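Local coordinates for Peptide/nickel transport system substrate-binding protein (Listeria monocytogenes serotype 1/2a, PDB 5KZT) that binds peptides, one of which is held in this structure, and probably delivers them to a membrane transporter for uptake, at residues Asn269-Arg281 and Asp413-Pro427. Residues are numbered along the deposited sequence; the frame is centred on the assembly and turned at random. Where two conformers were deposited one is given.
Sequences NSSTFYIKFNQKR and DQNQDYDFSMSGWGP
Lys276 of strand 264-277 reaches over Ser421 and Ser423 of the antiparallel strand 420-425 to Asp413, near the end of helix 406-414. Its CB packs against Ser421 OG, CG and CD pass Ser423, with CD 3.3 Å from Ser423 OG, and CE touches Tyr418 OH, which is bonded to Arg447 O. A bend at chi3 (76°) turns the chain's end toward Asp413, where NZ forms a salt bridge 2.8 Å from OD1, on the syn lone pair of the carboxylate. A water accepts from NZ, and Asn446 O takes a further bond, so the buried ammonium has three partners. Along the strands, the hydrogen-bonded pairs Lys276-Ser421, Tyr274-Ser423 and Thr272-Trp425 each exchange two backbone bonds.

Beyond the strands, Asn278 lays its CB over one face of the Tyr418 ring, a CH-pi contact 3.8 Å from the centroid. With CG anti to the backbone N (chi1 -173°), its amide reaches the loop 415-419: ND2 donates to Tyr418 O at 2.9 Å, while OD1 receives Gln416 NE2, also bonded to Ser449 OG, and closes an Asx turn with Lys280 N. Arg281 extends fully, its guanidinium lying over Tyr418 N; NH1 meets Asp419 OD1 at 2.9 Å and NH2 meets Asp417 OD1 at 3.3 Å, both from above the carboxylate planes. Glu370 also pairs with NH1.

At the other end, Gly424 CA sits over the Phe273 ring. There the backbone of Gly424 and Gly426 bonds the bound peptide and, in the conformer given, Ser271 OG bonds its acidic side chain. Away from this site, partnered charges tie the sheet to the turn and helix end.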
ATOM      1  N   ASN A 269     -11.216  -2.523   2.918  1.00 26.54           N
ATOM      2  CA  ASN A 269      -9.968  -1.865   2.574  1.00 25.59           C
ATOM      3  C   ASN A 269      -9.777  -1.666   1.049  1.00 24.33           C
ATOM      4  O   ASN A 269      -8.806  -1.051   0.646  1.00 23.58           O
ATOM      5  CB  ASN A 269      -8.800  -2.676   3.176  1.00 26.57           C
ATOM      6  CG  ASN A 269      -8.882  -2.794   4.712  1.00 27.81           C
ATOM      7  OD1 ASN A 269      -9.423  -3.758   5.243  1.00 28.63           O
ATOM      8  ND2 ASN A 269      -8.359  -1.805   5.419  1.00 28.69           N
ATOM      9  N   SER A 270     -10.673  -2.213   0.214  1.00 22.70           N
ATOM     10  CA  SER A 270     -10.496  -2.268  -1.265  1.00 21.72           C
ATOM     11  C   SER A 270      -9.086  -2.733  -1.683  1.00 19.91           C
ATOM     12  O   SER A 270      -8.530  -2.254  -2.670  1.00 18.92           O
ATOM     13  CB  SER A 270     -10.814  -0.911  -1.921  1.00 22.82           C
ATOM     14  OG  SER A 270     -12.170  -0.544  -1.719  1.00 24.94           O
ATOM     15  N   SER A 271      -8.556  -3.685  -0.925  0.70 19.23           N
ATOM     16  CA  SER A 271      -7.216  -4.207  -1.112  0.70 18.40           C
ATOM     17  C   SER A 271      -7.332  -5.657  -1.530  0.70 17.73           C
ATOM     18  O   SER A 271      -8.302  -6.340  -1.160  0.70 17.53           O
ATOM     19  CB  SER A 271      -6.433  -4.066   0.187  0.70 18.78           C
ATOM     20  OG  SER A 271      -6.293  -2.687   0.498  0.70 19.21           O
ATOM     21  N   THR A 272      -6.357  -6.113  -2.317  1.00 17.11           N
ATOM     22  CA  THR A 272      -6.316  -7.484  -2.802  1.00 16.54           C
ATOM     23  C   THR A 272      -5.048  -8.162  -2.294  1.00 16.29           C
ATOM     24  O   THR A 272      -3.949  -7.599  -2.412  1.00 15.24           O
ATOM     25  CB  THR A 272      -6.308  -7.495  -4.329  1.00 16.67           C
ATOM     26  OG1 THR A 272      -7.493  -6.834  -4.795  1.00 17.00           O
ATOM     27  CG2 THR A 272      -6.251  -8.935  -4.868  1.00 16.73           C
ATOM     28  N   PHE A 273      -5.215  -9.352  -1.718  1.00 16.07           N
ATOM     29  CA  PHE A 273      -4.110 -10.192  -1.304  1.00 16.35           C
ATOM     30  C   PHE A 273      -3.955 -11.305  -2.328  1.00 16.75           C
ATOM     31  O   PHE A 273      -4.945 -11.873  -2.799  1.00 16.34           O
ATOM     32  CB  PHE A 273      -4.339 -10.740   0.103  1.00 17.30           C
ATOM     33  CG  PHE A 273      -3.800  -9.839   1.172  1.00 17.92           C
ATOM     34  CD1 PHE A 273      -4.480  -8.679   1.516  1.00 18.39           C
ATOM     35  CD2 PHE A 273      -2.578 -10.099   1.762  1.00 18.50           C
ATOM     36  CE1 PHE A 273      -3.976  -7.820   2.483  1.00 19.01           C
ATOM     37  CE2 PHE A 273      -2.076  -9.254   2.735  1.00 19.04           C
ATOM     38  CZ  PHE A 273      -2.769  -8.111   3.092  1.00 19.12           C
ATOM     39  N   TYR A 274      -2.712 -11.562  -2.713  1.00 16.91           N
ATOM     40  CA  TYR A 274      -2.436 -12.454  -3.812  1.00 17.10           C
ATOM     41  C   TYR A 274      -1.147 -13.182  -3.553  1.00 17.41           C
ATOM     42  O   TYR A 274      -0.288 -12.703  -2.813  1.00 17.33           O
ATOM     43  CB  TYR A 274      -2.372 -11.710  -5.143  1.00 16.94           C
ATOM     44  CG  TYR A 274      -1.471 -10.490  -5.158  1.00 17.13           C
ATOM     45  CD1 TYR A 274      -1.978  -9.243  -4.808  1.00 17.04           C
ATOM     46  CD2 TYR A 274      -0.125 -10.577  -5.525  1.00 17.34           C
ATOM     47  CE1 TYR A 274      -1.190  -8.110  -4.816  1.00 17.63           C
ATOM     48  CE2 TYR A 274       0.684  -9.436  -5.533  1.00 17.54           C
ATOM     49  CZ  TYR A 274       0.137  -8.208  -5.181  1.00 17.89           C
ATOM     50  OH  TYR A 274       0.886  -7.060  -5.163  1.00 19.19           O
ATOM     51  N   ILE A 275      -1.030 -14.330  -4.203  1.00 17.84           N
ATOM     52  CA  ILE A 275       0.203 -15.102  -4.219  1.00 18.45           C
ATOM     53  C   ILE A 275       1.112 -14.522  -5.305  1.00 17.66           C
ATOM     54  O   ILE A 275       0.703 -14.431  -6.473  1.00 17.76           O
ATOM     55  CB  ILE A 275      -0.050 -16.593  -4.548  1.00 19.59           C
ATOM     56  CG1 ILE A 275      -1.091 -17.214  -3.612  1.00 20.68           C
ATOM     57  CG2 ILE A 275       1.263 -17.377  -4.518  1.00 19.90           C
ATOM     58  CD1 ILE A 275      -0.665 -17.342  -2.176  1.00 21.55           C
ATOM     59  N   LYS A 276       2.341 -14.176  -4.937  1.00 17.08           N
ATOM     60  CA  LYS A 276       3.395 -13.862  -5.905  1.00 17.20           C
ATOM     61  C   LYS A 276       4.269 -15.079  -6.227  1.00 17.30           C
ATOM     62  O   LYS A 276       4.742 -15.771  -5.333  1.00 17.78           O
ATOM     63  CB  LYS A 276       4.270 -12.734  -5.371  1.00 17.46           C
ATOM     64  CG  LYS A 276       3.556 -11.398  -5.285  1.00 17.44           C
ATOM     65  CD  LYS A 276       4.485 -10.271  -4.872  1.00 17.80           C
ATOM     66  CE  LYS A 276       5.378  -9.824  -6.004  1.00 17.74           C
ATOM     67  NZ  LYS A 276       6.139  -8.638  -5.579  1.00 18.10           N
ATOM     68  N   PHE A 277       4.515 -15.304  -7.511  1.00 17.08           N
ATOM     69  CA  PHE A 277       5.342 -16.413  -7.994  1.00 17.29           C
ATOM     70  C   PHE A 277       6.669 -15.868  -8.499  1.00 17.16           C
ATOM     71  O   PHE A 277       6.737 -15.351  -9.621  1.00 17.53           O
ATOM     72  CB  PHE A 277       4.624 -17.108  -9.145  1.00 17.47           C
ATOM     73  CG  PHE A 277       3.338 -17.788  -8.742  1.00 17.74           C
ATOM     74  CD1 PHE A 277       3.352 -18.867  -7.858  1.00 18.08           C
ATOM     75  CD2 PHE A 277       2.118 -17.384  -9.277  1.00 17.60           C
ATOM     76  CE1 PHE A 277       2.168 -19.504  -7.491  1.00 18.35           C
ATOM     77  CE2 PHE A 277       0.931 -18.031  -8.915  1.00 18.02           C
ATOM     78  CZ  PHE A 277       0.960 -19.079  -8.022  1.00 18.21           C
ATOM     79  N   ASN A 278       7.726 -15.975  -7.699  1.00 16.99           N
ATOM     80  CA  ASN A 278       9.043 -15.511  -8.139  1.00 17.08           C
ATOM     81  C   ASN A 278       9.626 -16.507  -9.125  1.00 17.42           C
ATOM     82  O   ASN A 278       9.854 -17.674  -8.786  1.00 17.33           O
ATOM     83  CB  ASN A 278      10.025 -15.322  -6.985  1.00 17.32           C
ATOM     84  CG  ASN A 278      11.323 -14.681  -7.422  1.00 17.82           C
ATOM     85  OD1 ASN A 278      11.407 -14.072  -8.497  1.00 17.96           O
ATOM     86  ND2 ASN A 278      12.364 -14.840  -6.607  1.00 18.21           N
ATOM     87  N   GLN A 279       9.897 -16.020 -10.323  1.00 17.32           N
ATOM     88  CA  GLN A 279      10.422 -16.861 -11.396  1.00 18.01           C
ATOM     89  C   GLN A 279      11.939 -16.972 -11.434  1.00 18.83           C
ATOM     90  O   GLN A 279      12.476 -17.819 -12.168  1.00 19.37           O
ATOM     91  CB  GLN A 279       9.911 -16.360 -12.739  1.00 18.04           C
ATOM     92  CG  GLN A 279       8.401 -16.240 -12.775  1.00 17.64           C
ATOM     93  CD  GLN A 279       7.843 -16.062 -14.166  1.00 17.95           C
ATOM     94  OE1 GLN A 279       8.473 -16.442 -15.154  1.00 18.88           O
ATOM     95  NE2 GLN A 279       6.631 -15.520 -14.251  1.00 17.48           N
ATOM     96  N   LYS A 280      12.642 -16.135 -10.676  1.00 19.11           N
ATOM     97  CA  LYS A 280      14.112 -16.131 -10.689  1.00 20.41           C
ATOM     98  C   LYS A 280      14.658 -15.678  -9.352  1.00 20.72           C
ATOM     99  O   LYS A 280      14.303 -14.603  -8.867  1.00 20.17           O
ATOM    100  CB  LYS A 280      14.637 -15.201 -11.780  1.00 21.00           C
ATOM    101  CG  LYS A 280      16.154 -15.175 -11.875  1.00 22.38           C
ATOM    102  CD  LYS A 280      16.614 -14.514 -13.165  1.00 23.54           C
ATOM    103  CE  LYS A 280      16.437 -15.417 -14.372  1.00 24.44           C
ATOM    104  NZ  LYS A 280      17.316 -14.958 -15.485  1.00 25.55           N
ATOM    105  N   ARG A 281      15.539 -16.487  -8.775  1.00 21.61           N
ATOM    106  CA  ARG A 281      16.081 -16.229  -7.456  1.00 22.45           C
ATOM    107  C   ARG A 281      17.587 -16.460  -7.505  1.00 24.14           C
ATOM    108  O   ARG A 281      18.049 -17.476  -8.033  1.00 24.30           O
ATOM    109  CB  ARG A 281      15.418 -17.166  -6.460  1.00 22.47           C
ATOM    110  CG  ARG A 281      15.942 -17.052  -5.057  1.00 23.16           C
ATOM    111  CD  ARG A 281      15.177 -17.936  -4.101  1.00 23.35           C
ATOM    112  NE  ARG A 281      15.574 -17.585  -2.749  1.00 24.25           N
ATOM    113  CZ  ARG A 281      14.980 -18.001  -1.641  1.00 24.32           C
ATOM    114  NH1 ARG A 281      13.927 -18.792  -1.693  1.00 24.03           N
ATOM    115  NH2 ARG A 281      15.449 -17.594  -0.470  1.00 25.14           N
ATOM    116  N   ASP A 413      11.347  -9.409  -0.784  1.00 20.44           N
ATOM    117  CA  ASP A 413      10.602  -9.171  -2.024  1.00 20.66           C
ATOM    118  C   ASP A 413      11.431  -8.311  -2.981  1.00 20.74           C
ATOM    119  O   ASP A 413      11.687  -8.728  -4.124  1.00 20.45           O
ATOM    120  CB  ASP A 413       9.238  -8.528  -1.731  1.00 20.78           C
ATOM    121  CG  ASP A 413       8.411  -8.325  -2.978  1.00 21.85           C
ATOM    122  OD1 ASP A 413       7.979  -9.351  -3.566  1.00 21.72           O
ATOM    123  OD2 ASP A 413       8.194  -7.138  -3.381  1.00 23.50           O
ATOM    124  N   GLN A 414      11.902  -7.160  -2.512  1.00 21.29           N
ATOM    125  CA  GLN A 414      12.750  -6.276  -3.339  1.00 22.25           C
ATOM    126  C   GLN A 414      13.992  -6.997  -3.877  1.00 22.24           C
ATOM    127  O   GLN A 414      14.386  -6.759  -5.022  1.00 21.45           O
ATOM    128  CB  GLN A 414      13.220  -5.025  -2.577  1.00 23.63           C
ATOM    129  CG  GLN A 414      12.136  -3.998  -2.245  1.00 24.56           C
ATOM    130  CD  GLN A 414      11.497  -3.417  -3.504  1.00 25.43           C
ATOM    131  OE1 GLN A 414      12.211  -2.912  -4.386  1.00 26.90           O
ATOM    132  NE2 GLN A 414      10.160  -3.537  -3.626  1.00 25.51           N
ATOM    133  N   ASN A 415      14.588  -7.860  -3.049  1.00 22.16           N
ATOM    134  CA  ASN A 415      15.790  -8.624  -3.413  1.00 23.05           C
ATOM    135  C   ASN A 415      15.519  -9.880  -4.259  1.00 22.71           C
ATOM    136  O   ASN A 415      16.462 -10.542  -4.692  1.00 22.09           O
ATOM    137  CB  ASN A 415      16.557  -9.056  -2.144  1.00 24.37           C
ATOM    138  CG  ASN A 415      17.133  -7.884  -1.363  1.00 25.56           C
ATOM    139  OD1 ASN A 415      17.348  -6.795  -1.900  1.00 26.58           O
ATOM    140  ND2 ASN A 415      17.404  -8.113  -0.080  1.00 26.62           N
ATOM    141  N   GLN A 416      14.248 -10.211  -4.493  1.00 21.75           N
ATOM    142  CA  GLN A 416      13.854 -11.482  -5.109  1.00 22.10           C
ATOM    143  C   GLN A 416      14.395 -12.716  -4.398  1.00 22.96           C
ATOM    144  O   GLN A 416      14.673 -13.743  -5.015  1.00 23.39           O
ATOM    145  CB  GLN A 416      14.182 -11.489  -6.608  1.00 22.25           C
ATOM    146  CG  GLN A 416      13.064 -10.859  -7.391  1.00 21.68           C
ATOM    147  CD  GLN A 416      13.331 -10.765  -8.857  1.00 22.04           C
ATOM    148  OE1 GLN A 416      13.784  -9.745  -9.336  1.00 22.73           O
ATOM    149  NE2 GLN A 416      13.017 -11.825  -9.587  1.00 22.25           N
ATOM    150  N   ASP A 417      14.494 -12.625  -3.082  1.00 23.53           N
ATOM    151  CA  ASP A 417      15.040 -13.690  -2.280  1.00 24.62           C
ATOM    152  C   ASP A 417      13.866 -14.408  -1.633  1.00 22.87           C
ATOM    153  O   ASP A 417      13.675 -14.366  -0.426  1.00 23.28           O
ATOM    154  CB  ASP A 417      16.021 -13.084  -1.265  1.00 27.36           C
ATOM    155  CG  ASP A 417      16.955 -14.092  -0.665  1.00 30.65           C
ATOM    156  OD1 ASP A 417      17.363 -15.069  -1.350  1.00 34.60           O
ATOM    157  OD2 ASP A 417      17.327 -13.895   0.517  1.00 34.05           O
ATOM    158  N   TYR A 418      13.076 -15.067  -2.464  1.00 21.19           N
ATOM    159  CA  TYR A 418      11.885 -15.803  -2.032  1.00 19.94           C
ATOM    160  C   TYR A 418      11.458 -16.711  -3.197  1.00 19.93           C
ATOM    161  O   TYR A 418      11.926 -16.533  -4.328  1.00 19.38           O
ATOM    162  CB  TYR A 418      10.753 -14.830  -1.601  1.00 19.04           C
ATOM    163  CG  TYR A 418      10.040 -14.122  -2.732  1.00 17.83           C
ATOM    164  CD1 TYR A 418      10.610 -13.000  -3.331  1.00 17.45           C
ATOM    165  CD2 TYR A 418       8.795 -14.563  -3.199  1.00 17.50           C
ATOM    166  CE1 TYR A 418       9.999 -12.355  -4.405  1.00 16.93           C
ATOM    167  CE2 TYR A 418       8.141 -13.889  -4.238  1.00 16.99           C
ATOM    168  CZ  TYR A 418       8.757 -12.785  -4.835  1.00 16.62           C
ATOM    169  OH  TYR A 418       8.169 -12.125  -5.874  1.00 16.54           O
ATOM    170  N   ASP A 419      10.622 -17.708  -2.927  1.00 19.72           N
ATOM    171  CA  ASP A 419      10.087 -18.567  -3.986  1.00 19.70           C
ATOM    172  C   ASP A 419       8.682 -18.118  -4.372  1.00 19.01           C
ATOM    173  O   ASP A 419       8.390 -17.805  -5.531  1.00 18.34           O
ATOM    174  CB  ASP A 419      10.039 -20.023  -3.532  1.00 20.67           C
ATOM    175  CG  ASP A 419      11.395 -20.611  -3.261  1.00 21.62           C
ATOM    176  OD1 ASP A 419      12.425 -20.098  -3.763  1.00 21.52           O
ATOM    177  OD2 ASP A 419      11.422 -21.633  -2.545  1.00 22.44           O
ATOM    178  N   PHE A 420       7.808 -18.114  -3.379  1.00 19.11           N
ATOM    179  CA  PHE A 420       6.478 -17.562  -3.511  1.00 18.70           C
ATOM    180  C   PHE A 420       6.039 -17.005  -2.168  1.00 18.60           C
ATOM    181  O   PHE A 420       6.598 -17.381  -1.132  1.00 18.66           O
ATOM    182  CB  PHE A 420       5.475 -18.519  -4.194  1.00 19.32           C
ATOM    183  CG  PHE A 420       5.069 -19.754  -3.407  1.00 20.42           C
ATOM    184  CD1 PHE A 420       5.969 -20.522  -2.697  1.00 21.12           C
ATOM    185  CD2 PHE A 420       3.749 -20.191  -3.465  1.00 20.82           C
ATOM    186  CE1 PHE A 420       5.557 -21.669  -2.016  1.00 22.21           C
ATOM    187  CE2 PHE A 420       3.332 -21.340  -2.794  1.00 21.70           C
ATOM    188  CZ  PHE A 420       4.239 -22.082  -2.072  1.00 22.44           C
ATOM    189  N   SER A 421       5.066 -16.095  -2.200  1.00 18.15           N
ATOM    190  CA  SER A 421       4.726 -15.328  -1.014  1.00 18.48           C
ATOM    191  C   SER A 421       3.297 -14.848  -1.028  1.00 18.90           C
ATOM    192  O   SER A 421       2.650 -14.813  -2.079  1.00 18.65           O
ATOM    193  CB  SER A 421       5.657 -14.114  -0.904  1.00 18.22           C
ATOM    194  OG  SER A 421       5.383 -13.140  -1.919  1.00 18.00           O
ATOM    195  N   MET A 422       2.822 -14.492   0.156  1.00 19.98           N
ATOM    196  CA  MET A 422       1.511 -13.880   0.336  1.00 21.16           C
ATOM    197  C   MET A 422       1.770 -12.385   0.335  1.00 20.34           C
ATOM    198  O   MET A 422       2.454 -11.882   1.227  1.00 20.88           O
ATOM    199  CB  MET A 422       0.918 -14.292   1.673  1.00 23.10           C
ATOM    200  CG  MET A 422      -0.392 -13.596   2.019  1.00 24.52           C
ATOM    201  SD  MET A 422      -1.767 -14.236   1.033  1.00 27.50           S
ATOM    202  CE  MET A 422      -2.066 -15.745   1.913  1.00 27.30           C
ATOM    203  N   SER A 423       1.248 -11.678  -0.652  1.00 19.58           N
ATOM    204  CA  SER A 423       1.405 -10.218  -0.685  1.00 19.31           C
ATOM    205  C   SER A 423       0.086  -9.538  -0.848  1.00 18.26           C
ATOM    206  O   SER A 423      -0.900 -10.165  -1.167  1.00 18.41           O
ATOM    207  CB  SER A 423       2.347  -9.820  -1.791  1.00 19.90           C
ATOM    208  OG  SER A 423       3.544 -10.607  -1.707  1.00 21.47           O
ATOM    209  N   GLY A 424       0.061  -8.244  -0.594  1.00 17.86           N
ATOM    210  CA  GLY A 424      -1.165  -7.483  -0.779  1.00 17.51           C
ATOM    211  C   GLY A 424      -0.901  -6.102  -1.294  1.00 16.67           C
ATOM    212  O   GLY A 424       0.167  -5.526  -1.030  1.00 16.89           O
ATOM    213  N   TRP A 425      -1.890  -5.566  -2.013  1.00 15.89           N
ATOM    214  CA  TRP A 425      -1.822  -4.218  -2.509  1.00 15.19           C
ATOM    215  C   TRP A 425      -3.106  -3.503  -2.221  1.00 15.15           C
ATOM    216  O   TRP A 425      -4.186  -4.018  -2.525  1.00 16.07           O
ATOM    217  CB  TRP A 425      -1.545  -4.209  -4.008  1.00 14.86           C
ATOM    218  CG  TRP A 425      -1.206  -2.864  -4.536  1.00 14.91           C
ATOM    219  CD1 TRP A 425      -2.016  -2.035  -5.260  1.00 15.45           C
ATOM    220  CD2 TRP A 425       0.038  -2.196  -4.407  1.00 14.73           C
ATOM    221  NE1 TRP A 425      -1.351  -0.881  -5.584  1.00 15.71           N
ATOM    222  CE2 TRP A 425      -0.083  -0.953  -5.083  1.00 15.17           C
ATOM    223  CE3 TRP A 425       1.253  -2.521  -3.794  1.00 14.97           C
ATOM    224  CZ2 TRP A 425       0.970  -0.033  -5.160  1.00 15.44           C
ATOM    225  CZ3 TRP A 425       2.299  -1.608  -3.860  1.00 15.05           C
ATOM    226  CH2 TRP A 425       2.151  -0.379  -4.547  1.00 14.97           C
ATOM    227  N   GLY A 426      -2.967  -2.308  -1.660  1.00 14.78           N
ATOM    228  CA  GLY A 426      -4.056  -1.359  -1.492  1.00 14.95           C
ATOM    229  C   GLY A 426      -3.877  -0.218  -2.474  1.00 14.50           C
ATOM    230  O   GLY A 426      -2.740   0.170  -2.795  1.00 14.37           O
ATOM    231  N   PRO A 427      -4.984   0.351  -2.958  1.00 14.75           N
ATOM    232  CA  PRO A 427      -4.893   1.346  -4.021  1.00 14.60           C
ATOM    233  C   PRO A 427      -4.339   2.681  -3.543  1.00 14.75           C
ATOM    234  O   PRO A 427      -4.642   3.100  -2.435  1.00 15.05           O
ATOM    235  CB  PRO A 427      -6.337   1.494  -4.472  1.00 15.17           C
ATOM    236  CG  PRO A 427      -7.128   1.208  -3.231  1.00 15.59           C
ATOM    237  CD  PRO A 427      -6.375   0.133  -2.520  1.00 15.10           C
TER
HETATM  238  O   HOH W   1       5.271  -6.072  -4.302  1.00 35.35           O